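Local coordinates for protein endoglucanase (Ruminococcus champanellensis, PDB 6WQV) that probably hydrolyses internal beta-linkages of cellulose and related plant polysaccharides, as a broad-specificity family 5 endoglucanase, at residues 160-165 against 187-192; 208-213 against 225-230. All coordinates share one frame; numbering follows the deposited sequence.

Contact 1 (160-165 against 187-192); sequences EGMNQP and SYNQTF. Unlike the reference sequence in segment 160-165: Gln164 (reference Glu). With GLC (alpha-D-glucopyranose), chain E.
Phe192 lies flat against the backbone of Gly161, where a strand of the TIM barrel turns into its catalytic-side loop. Residues 160-165 run from the end of strand 157-160 into that loop. Residues 187-192 belong to helix 179-197, which packs on the outside of the barrel. Gly161 sits over one face of the Phe192 ring, with Gly161 N 3.4 Å from Phe192 CZ. A CB on Gly161 would run into the ring, so the flat approach depends on the missing side chain. The first torsion of Phe192 swings CG opposite its own backbone N (chi1 158°), which lays the ring against Gly161. With an alanine in place of Phe192, the Gly161 backbone would probably lose the flat surface it rests on, and a gap would open between the helix and the loop after strand 157-160. Met162 makes the second touch. Met162 reaches out by an extended chain to SD, and Met162 CE packs near Tyr188 CB (3.7 Å). Met162 crosses Tyr188 at about a right angle. Met162 SD lies 5.4 Å from the centroid of the Tyr188 ring, an oblique Met-aromatic contact. Tyr188 OH is held by Ile126 O. Beyond Met162 the loop reaches the bound sugar. Asn163-Gln164-Pro165 matches the Asn-Glu-Pro motif of family 5, whose glutamate is the acid/base; the reference sequence has Glu where this chain has Gln164. Gln164 OE1 is 3.0 Å from GLC C1. Asn163 ND2 donates a nearly straight hydrogen bond of 2.9 Å to GLC O2, at 165°.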
ATOM      1  N   GLU A 160      -0.218  -4.963   6.269  1.00 11.14           N
ATOM      2  CA  GLU A 160       0.259  -3.584   6.355  1.00 10.80           C
ATOM      3  C   GLU A 160      -0.690  -2.797   7.255  1.00 10.06           C
ATOM      4  O   GLU A 160      -1.882  -2.675   6.955  1.00 10.27           O
ATOM      5  CB  GLU A 160       0.339  -2.928   4.967  1.00  9.03           C
ATOM      6  CG  GLU A 160       0.723  -1.469   5.075  1.00 12.74           C
ATOM      7  CD  GLU A 160       1.005  -0.816   3.757  1.00 15.05           C
ATOM      8  OE1 GLU A 160       0.212  -1.018   2.819  1.00 15.27           O
ATOM      9  OE2 GLU A 160       2.021  -0.095   3.672  1.00 14.16           O
ATOM     10  N   GLY A 161      -0.158  -2.247   8.358  1.00  9.03           N
ATOM     11  CA  GLY A 161      -1.023  -1.800   9.446  1.00 11.18           C
ATOM     12  C   GLY A 161      -1.825  -0.540   9.173  1.00 11.75           C
ATOM     13  O   GLY A 161      -2.915  -0.368   9.730  1.00 11.89           O
ATOM     14  N   MET A 162      -1.288   0.367   8.355  1.00 10.71           N
ATOM     15  CA  MET A 162      -1.938   1.620   8.005  1.00 10.69           C
ATOM     16  C   MET A 162      -1.421   2.019   6.632  1.00 10.33           C
ATOM     17  O   MET A 162      -0.429   1.470   6.142  1.00 11.03           O
ATOM     18  CB  MET A 162      -1.595   2.746   8.984  1.00 14.34           C
ATOM     19  CG  MET A 162      -2.057   2.518  10.402  1.00 15.88           C
ATOM     20  SD  MET A 162      -1.597   3.884  11.464  1.00 14.21           S
ATOM     21  CE  MET A 162       0.137   3.552  11.724  1.00 17.57           C
ATOM     22  N   ASN A 163      -2.074   3.006   6.024  1.00 11.57           N
ATOM     23  CA  ASN A 163      -1.680   3.468   4.698  1.00 10.24           C
ATOM     24  C   ASN A 163      -0.884   4.766   4.750  1.00  9.28           C
ATOM     25  O   ASN A 163       0.343   4.744   4.611  1.00 10.55           O
ATOM     26  CB  ASN A 163      -2.908   3.624   3.807  1.00  8.96           C
ATOM     27  CG  ASN A 163      -2.566   4.090   2.412  1.00 10.29           C
ATOM     28  OD1 ASN A 163      -1.646   3.565   1.788  1.00 10.69           O
ATOM     29  ND2 ASN A 163      -3.293   5.092   1.930  1.00 11.86           N
ATOM     30  N   GLN A 164      -1.573   5.890   4.928  1.00 10.92           N
ATOM     31  CA  GLN A 164      -0.949   7.214   4.939  1.00 12.37           C
ATOM     32  C   GLN A 164      -1.459   8.022   6.123  1.00 12.77           C
ATOM     33  O   GLN A 164      -2.100   9.062   5.952  1.00 12.59           O
ATOM     34  CB  GLN A 164      -1.230   7.954   3.634  1.00 12.84           C
ATOM     35  CG  GLN A 164      -0.438   7.454   2.472  1.00 13.98           C
ATOM     36  CD  GLN A 164      -0.530   8.378   1.286  1.00 14.94           C
ATOM     37  OE1 GLN A 164      -1.622   8.764   0.865  1.00 15.95           O
ATOM     38  NE2 GLN A 164       0.624   8.771   0.754  1.00 17.35           N
ATOM     39  N   PRO A 165      -1.189   7.567   7.347  1.00 11.17           N
ATOM     40  CA  PRO A 165      -1.646   8.325   8.521  1.00 12.26           C
ATOM     41  C   PRO A 165      -1.070   9.733   8.509  1.00 13.20           C
ATOM     42  O   PRO A 165       0.121   9.934   8.256  1.00 12.96           O
ATOM     43  CB  PRO A 165      -1.112   7.500   9.697  1.00 12.65           C
ATOM     44  CG  PRO A 165       0.099   6.799   9.138  1.00 12.16           C
ATOM     45  CD  PRO A 165      -0.295   6.458   7.711  1.00 10.92           C
ATOM     46  N   SER A 187       3.098   5.110  18.017  1.00 11.83           N
ATOM     47  CA  SER A 187       2.243   4.324  18.902  1.00 12.45           C
ATOM     48  C   SER A 187       1.282   3.448  18.107  1.00 13.03           C
ATOM     49  O   SER A 187       1.074   2.275  18.444  1.00 13.19           O
ATOM     50  CB  SER A 187       1.460   5.262  19.824  1.00 14.84           C
ATOM     51  OG  SER A 187       0.593   4.550  20.688  1.00 18.87           O
ATOM     52  N   TYR A 188       0.679   4.008  17.056  1.00 11.78           N
ATOM     53  CA  TYR A 188      -0.270   3.243  16.251  1.00 11.31           C
ATOM     54  C   TYR A 188       0.409   2.055  15.574  1.00 11.60           C
ATOM     55  O   TYR A 188      -0.148   0.950  15.543  1.00 11.28           O
ATOM     56  CB  TYR A 188      -0.917   4.152  15.202  1.00 10.69           C
ATOM     57  CG  TYR A 188      -1.802   5.275  15.732  1.00 11.84           C
ATOM     58  CD1 TYR A 188      -2.252   5.298  17.049  1.00 13.32           C
ATOM     59  CD2 TYR A 188      -2.190   6.318  14.898  1.00 12.49           C
ATOM     60  CE1 TYR A 188      -3.066   6.335  17.517  1.00 13.88           C
ATOM     61  CE2 TYR A 188      -3.009   7.351  15.355  1.00 13.48           C
ATOM     62  CZ  TYR A 188      -3.441   7.353  16.663  1.00 12.34           C
ATOM     63  OH  TYR A 188      -4.238   8.369  17.141  1.00 13.92           O
ATOM     64  N   ASN A 189       1.610   2.259  15.019  1.00 10.71           N
ATOM     65  CA  ASN A 189       2.321   1.137  14.410  1.00 11.46           C
ATOM     66  C   ASN A 189       2.668   0.081  15.455  1.00 11.67           C
ATOM     67  O   ASN A 189       2.592  -1.126  15.177  1.00 12.18           O
ATOM     68  CB  ASN A 189       3.588   1.615  13.697  1.00 11.11           C
ATOM     69  CG  ASN A 189       3.312   2.178  12.325  1.00 11.27           C
ATOM     70  OD1 ASN A 189       2.367   1.765  11.655  1.00 12.39           O
ATOM     71  ND2 ASN A 189       4.140   3.123  11.897  1.00 12.22           N
ATOM     72  N   GLN A 190       3.065   0.513  16.659  1.00 11.67           N
ATOM     73  CA  GLN A 190       3.389  -0.438  17.720  1.00 13.21           C
ATOM     74  C   GLN A 190       2.160  -1.249  18.114  1.00 11.52           C
ATOM     75  O   GLN A 190       2.240  -2.471  18.305  1.00 11.73           O
ATOM     76  CB  GLN A 190       3.959   0.297  18.933  1.00 12.55           C
ATOM     77  CG  GLN A 190       4.397  -0.635  20.040  1.00 13.86           C
ATOM     78  CD  GLN A 190       5.595  -1.479  19.643  1.00 12.78           C
ATOM     79  OE1 GLN A 190       6.716  -0.977  19.545  1.00 16.69           O
ATOM     80  NE2 GLN A 190       5.359  -2.767  19.398  1.00 15.56           N
ATOM     81  N   THR A 191       1.006  -0.592  18.229  1.00 11.60           N
ATOM     82  CA  THR A 191      -0.224  -1.312  18.548  1.00 11.21           C
ATOM     83  C   THR A 191      -0.535  -2.355  17.486  1.00 12.12           C
ATOM     84  O   THR A 191      -0.891  -3.495  17.803  1.00 13.74           O
ATOM     85  CB  THR A 191      -1.378  -0.321  18.675  1.00 13.27           C
ATOM     86  OG1 THR A 191      -1.124   0.542  19.790  1.00 13.83           O
ATOM     87  CG2 THR A 191      -2.695  -1.042  18.883  1.00 14.56           C
ATOM     88  N   PHE A 192      -0.429  -1.973  16.212  1.00 11.59           N
ATOM     89  CA  PHE A 192      -0.689  -2.915  15.129  1.00 11.70           C
ATOM     90  C   PHE A 192       0.169  -4.166  15.265  1.00  9.96           C
ATOM     91  O   PHE A 192      -0.332  -5.294  15.179  1.00 10.82           O
ATOM     92  CB  PHE A 192      -0.450  -2.205  13.787  1.00 11.25           C
ATOM     93  CG  PHE A 192      -0.158  -3.134  12.635  1.00  9.78           C
ATOM     94  CD1 PHE A 192      -1.126  -3.996  12.146  1.00 10.47           C
ATOM     95  CD2 PHE A 192       1.088  -3.122  12.030  1.00 10.26           C
ATOM     96  CE1 PHE A 192      -0.842  -4.845  11.072  1.00 10.72           C
ATOM     97  CE2 PHE A 192       1.380  -3.960  10.965  1.00 10.86           C
ATOM     98  CZ  PHE A 192       0.414  -4.822  10.487  1.00 11.24           C
TER
HETATM   99  C1  GLC E   1      -1.728   7.628  -1.959  1.00 19.28           C
HETATM  100  C2  GLC E   1      -2.970   6.796  -1.705  1.00 13.23           C
HETATM  101  C3  GLC E   1      -3.798   6.361  -2.837  1.00 11.80           C
HETATM  102  C4  GLC E   1      -3.995   7.491  -3.819  1.00 11.97           C
HETATM  103  C5  GLC E   1      -2.622   7.872  -4.321  1.00 14.21           C
HETATM  104  C6  GLC E   1      -2.620   8.848  -5.486  1.00 14.02           C
HETATM  105  O1  GLC E   1      -0.549   6.953  -2.114  1.00 19.54           O
HETATM  106  O2  GLC E   1      -2.565   5.680  -0.855  1.00 13.78           O
HETATM  107  O3  GLC E   1      -5.100   5.942  -2.282  1.00 11.71           O
HETATM  108  O4  GLC E   1      -4.859   7.053  -4.872  1.00 12.33           O
HETATM  109  O5  GLC E   1      -1.866   8.496  -3.208  1.00 16.68           O
HETATM  110  O6  GLC E   1      -3.158  10.047  -5.134  1.00 16.40           O

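Contact 2 (208-213 against 225-230); sequences LMVPTY and FVLPTD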
ATOM      1  N   LEU A 208       5.325  -8.005   8.385  1.00 11.66           N
ATOM      2  CA  LEU A 208       4.374  -6.917   8.524  1.00 10.58           C
ATOM      3  C   LEU A 208       4.988  -5.630   7.988  1.00 12.41           C
ATOM      4  O   LEU A 208       6.197  -5.410   8.094  1.00 13.65           O
ATOM      5  CB  LEU A 208       4.021  -6.724   9.996  1.00 12.24           C
ATOM      6  CG  LEU A 208       3.595  -7.966  10.783  1.00 11.78           C
ATOM      7  CD1 LEU A 208       3.384  -7.580  12.247  1.00 13.33           C
ATOM      8  CD2 LEU A 208       2.361  -8.595  10.188  1.00 12.69           C
ATOM      9  N   MET A 209       4.137  -4.784   7.413  1.00 11.28           N
ATOM     10  CA  MET A 209       4.558  -3.511   6.840  1.00 10.93           C
ATOM     11  C   MET A 209       3.953  -2.364   7.641  1.00 10.49           C
ATOM     12  O   MET A 209       2.804  -2.444   8.092  1.00 11.27           O
ATOM     13  CB  MET A 209       4.132  -3.404   5.365  1.00 12.92           C
ATOM     14  CG  MET A 209       4.992  -4.210   4.390  1.00 12.68           C
ATOM     15  SD  MET A 209       4.275  -4.340   2.734  1.00 15.63           S
ATOM     16  CE  MET A 209       3.941  -2.624   2.480  1.00 12.32           C
ATOM     17  N   VAL A 210       4.742  -1.310   7.835  1.00 10.63           N
ATOM     18  CA  VAL A 210       4.304  -0.108   8.544  1.00 10.08           C
ATOM     19  C   VAL A 210       4.751   1.134   7.786  1.00 10.07           C
ATOM     20  O   VAL A 210       5.876   1.178   7.261  1.00 11.97           O
ATOM     21  CB  VAL A 210       4.831  -0.056   9.989  1.00 12.74           C
ATOM     22  CG1 VAL A 210       4.146  -1.095  10.864  1.00 11.93           C
ATOM     23  CG2 VAL A 210       6.357  -0.227  10.026  1.00 13.95           C
ATOM     24  N   PRO A 211       3.911   2.171   7.731  1.00 10.57           N
ATOM     25  CA  PRO A 211       4.328   3.419   7.076  1.00 10.57           C
ATOM     26  C   PRO A 211       4.936   4.424   8.031  1.00 11.57           C
ATOM     27  O   PRO A 211       4.660   4.389   9.234  1.00 12.36           O
ATOM     28  CB  PRO A 211       3.009   3.972   6.533  1.00 10.88           C
ATOM     29  CG  PRO A 211       2.033   3.579   7.633  1.00 11.95           C
ATOM     30  CD  PRO A 211       2.500   2.221   8.146  1.00 11.06           C
ATOM     31  N   THR A 212       5.745   5.334   7.499  1.00 11.27           N
ATOM     32  CA  THR A 212       6.037   6.582   8.174  1.00 10.12           C
ATOM     33  C   THR A 212       4.815   7.493   8.078  1.00 10.74           C
ATOM     34  O   THR A 212       3.795   7.155   7.460  1.00 11.36           O
ATOM     35  CB  THR A 212       7.195   7.259   7.461  1.00  9.92           C
ATOM     36  OG1 THR A 212       6.826   7.379   6.082  1.00 10.72           O
ATOM     37  CG2 THR A 212       8.482   6.443   7.565  1.00 12.98           C
ATOM     38  N   TYR A 213       4.923   8.675   8.686  1.00 11.23           N
ATOM     39  CA  TYR A 213       3.940   9.734   8.490  1.00 13.51           C
ATOM     40  C   TYR A 213       3.675   9.913   6.993  1.00 12.49           C
ATOM     41  O   TYR A 213       4.606  10.136   6.216  1.00 12.28           O
ATOM     42  CB  TYR A 213       4.441  11.055   9.114  1.00 13.70           C
ATOM     43  CG  TYR A 213       3.445  12.176   8.915  1.00 13.35           C
ATOM     44  CD1 TYR A 213       3.363  12.833   7.699  1.00 14.52           C
ATOM     45  CD2 TYR A 213       2.546  12.537   9.912  1.00 14.70           C
ATOM     46  CE1 TYR A 213       2.426  13.818   7.476  1.00 14.87           C
ATOM     47  CE2 TYR A 213       1.603  13.528   9.698  1.00 12.42           C
ATOM     48  CZ  TYR A 213       1.545  14.161   8.478  1.00 14.17           C
ATOM     49  OH  TYR A 213       0.611  15.148   8.262  1.00 15.24           O
ATOM     50  N   PHE A 225      10.648   8.757  13.111  1.00 13.81           N
ATOM     51  CA  PHE A 225      10.090   7.421  12.995  1.00 13.14           C
ATOM     52  C   PHE A 225      10.822   6.440  13.908  1.00 12.12           C
ATOM     53  O   PHE A 225      12.049   6.444  13.993  1.00 16.06           O
ATOM     54  CB  PHE A 225      10.207   6.948  11.537  1.00 13.79           C
ATOM     55  CG  PHE A 225       9.696   5.549  11.297  1.00 12.77           C
ATOM     56  CD1 PHE A 225       8.350   5.312  11.091  1.00 12.24           C
ATOM     57  CD2 PHE A 225      10.573   4.472  11.259  1.00 11.75           C
ATOM     58  CE1 PHE A 225       7.882   4.030  10.874  1.00 11.22           C
ATOM     59  CE2 PHE A 225      10.106   3.192  11.043  1.00 13.35           C
ATOM     60  CZ  PHE A 225       8.761   2.972  10.857  1.00 12.82           C
ATOM     61  N   VAL A 226      10.048   5.585  14.577  1.00 13.81           N
ATOM     62  CA  VAL A 226      10.570   4.502  15.408  1.00 15.24           C
ATOM     63  C   VAL A 226       9.973   3.194  14.891  1.00 15.08           C
ATOM     64  O   VAL A 226       8.749   3.034  14.871  1.00 14.76           O
ATOM     65  CB  VAL A 226      10.206   4.708  16.889  1.00 15.79           C
ATOM     66  CG1 VAL A 226      10.626   3.503  17.729  1.00 17.49           C
ATOM     67  CG2 VAL A 226      10.838   5.977  17.446  1.00 16.88           C
ATOM     68  N   LEU A 227      10.825   2.264  14.478  1.00 14.50           N
ATOM     69  CA  LEU A 227      10.316   0.954  14.078  1.00 14.54           C
ATOM     70  C   LEU A 227       9.762   0.247  15.310  1.00 13.49           C
ATOM     71  O   LEU A 227      10.431   0.226  16.354  1.00 14.68           O
ATOM     72  CB  LEU A 227      11.431   0.121  13.458  1.00 16.15           C
ATOM     73  CG  LEU A 227      11.014  -1.106  12.645  1.00 16.22           C
ATOM     74  CD1 LEU A 227      10.322  -0.721  11.356  1.00 16.51           C
ATOM     75  CD2 LEU A 227      12.248  -1.977  12.392  1.00 19.31           C
ATOM     76  N   PRO A 228       8.561  -0.334  15.241  1.00 12.97           N
ATOM     77  CA  PRO A 228       8.010  -1.021  16.418  1.00 13.63           C
ATOM     78  C   PRO A 228       8.947  -2.092  16.955  1.00 15.52           C
ATOM     79  O   PRO A 228       9.695  -2.728  16.208  1.00 15.19           O
ATOM     80  CB  PRO A 228       6.715  -1.654  15.892  1.00 14.67           C
ATOM     81  CG  PRO A 228       6.331  -0.841  14.747  1.00 14.44           C
ATOM     82  CD  PRO A 228       7.600  -0.305  14.126  1.00 12.11           C
ATOM     83  N   THR A 229       8.903  -2.280  18.272  1.00 15.62           N
ATOM     84  CA  THR A 229       9.520  -3.442  18.894  1.00 15.88           C
ATOM     85  C   THR A 229       8.680  -4.671  18.575  1.00 16.16           C
ATOM     86  O   THR A 229       7.450  -4.636  18.647  1.00 18.18           O
ATOM     87  CB  THR A 229       9.581  -3.230  20.406  1.00 17.31           C
ATOM     88  OG1 THR A 229      10.397  -2.087  20.695  1.00 20.71           O
ATOM     89  CG2 THR A 229      10.165  -4.443  21.134  1.00 19.37           C
ATOM     90  N   ASP A 230       9.347  -5.755  18.189  1.00 15.10           N
ATOM     91  CA  ASP A 230       8.681  -6.968  17.741  1.00 16.61           C
ATOM     92  C   ASP A 230       9.044  -8.121  18.666  1.00 16.13           C
ATOM     93  O   ASP A 230      10.006  -8.060  19.435  1.00 17.54           O
ATOM     94  CB  ASP A 230       9.059  -7.290  16.276  1.00 16.99           C
ATOM     95  CG  ASP A 230       7.976  -8.072  15.521  1.00 14.51           C
ATOM     96  OD1 ASP A 230       7.018  -8.591  16.138  1.00 13.81           O
ATOM     97  OD2 ASP A 230       8.090  -8.166  14.279  1.00 15.26           O
TER
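Pro211 O is approached by two groups. It accepts a hydrogen bond from Asn189 ND2 of helix 179-197, and the edge of the Phe225 ring comes up to it, with Phe225 CE1 3.6 Å from Pro211 O. The oxygen lies near the plane of that ring. Phe225 is the main side chain of the 225-230 side. Its CG stands opposite the backbone N (chi1 178°), which sends the ring across to Val210 and Pro211. Val210 also meets the ring at its edge: Val210 CG2 is 4.1 Å from Phe225 CZ. Thr212 comes from an oblique direction, with Thr212 CG2 3.7 Å from Phe225 CD1. Both Val210 and Thr212 cross the aromatic side chain at about a right angle. Thr212 divides its two branches: the methyl goes to the ring, and OG1 is hydrogen-bonded to Ser216 O. Val210 CG2 has two further apolar neighbours. Leu227 CD1 lies 4.2 Å from Val210 CG2, and Pro228 CD lies 4.3 Å from the same methyl, Val210 CG2. One valine methyl therefore meets three side chains of the loop. Val210 faces outward from the barrel. At the end of this loop, Asp230 OD1 forms a salt bridge with Arg197 of helix 179-197. Residues 225-230 follow the short helix 219-223 and lead back to strand 236-241. This is the return leg of a beta-alpha-beta crossover, folded over its own first strand, as in a TIM barrel.

How the contacts relate
Both contacts are buried, and neither has a hydrogen bond between its own segments. They cover adjoining parts of the same barrel wall, with centres about 7 Å apart. Contact 1 sets helix 179-197 against the end of strand 157-160 and runs on into the sugar site. Contact 2 sets a connecting loop against the next strand, 208-211, and its loop partner is partly exposed. Contact 1 uses a ring face on glycine and a Met-aromatic touch; contact 2 uses a ring edge and aliphatic groups. They are joined by probable hydrogen bonds, Gly161 N to Met209 O (3.0 Å) between the loop after strand 157-160 and strand 208-211, and Thr229 N to Gln190 OE1 (2.8 Å) between loop and helix.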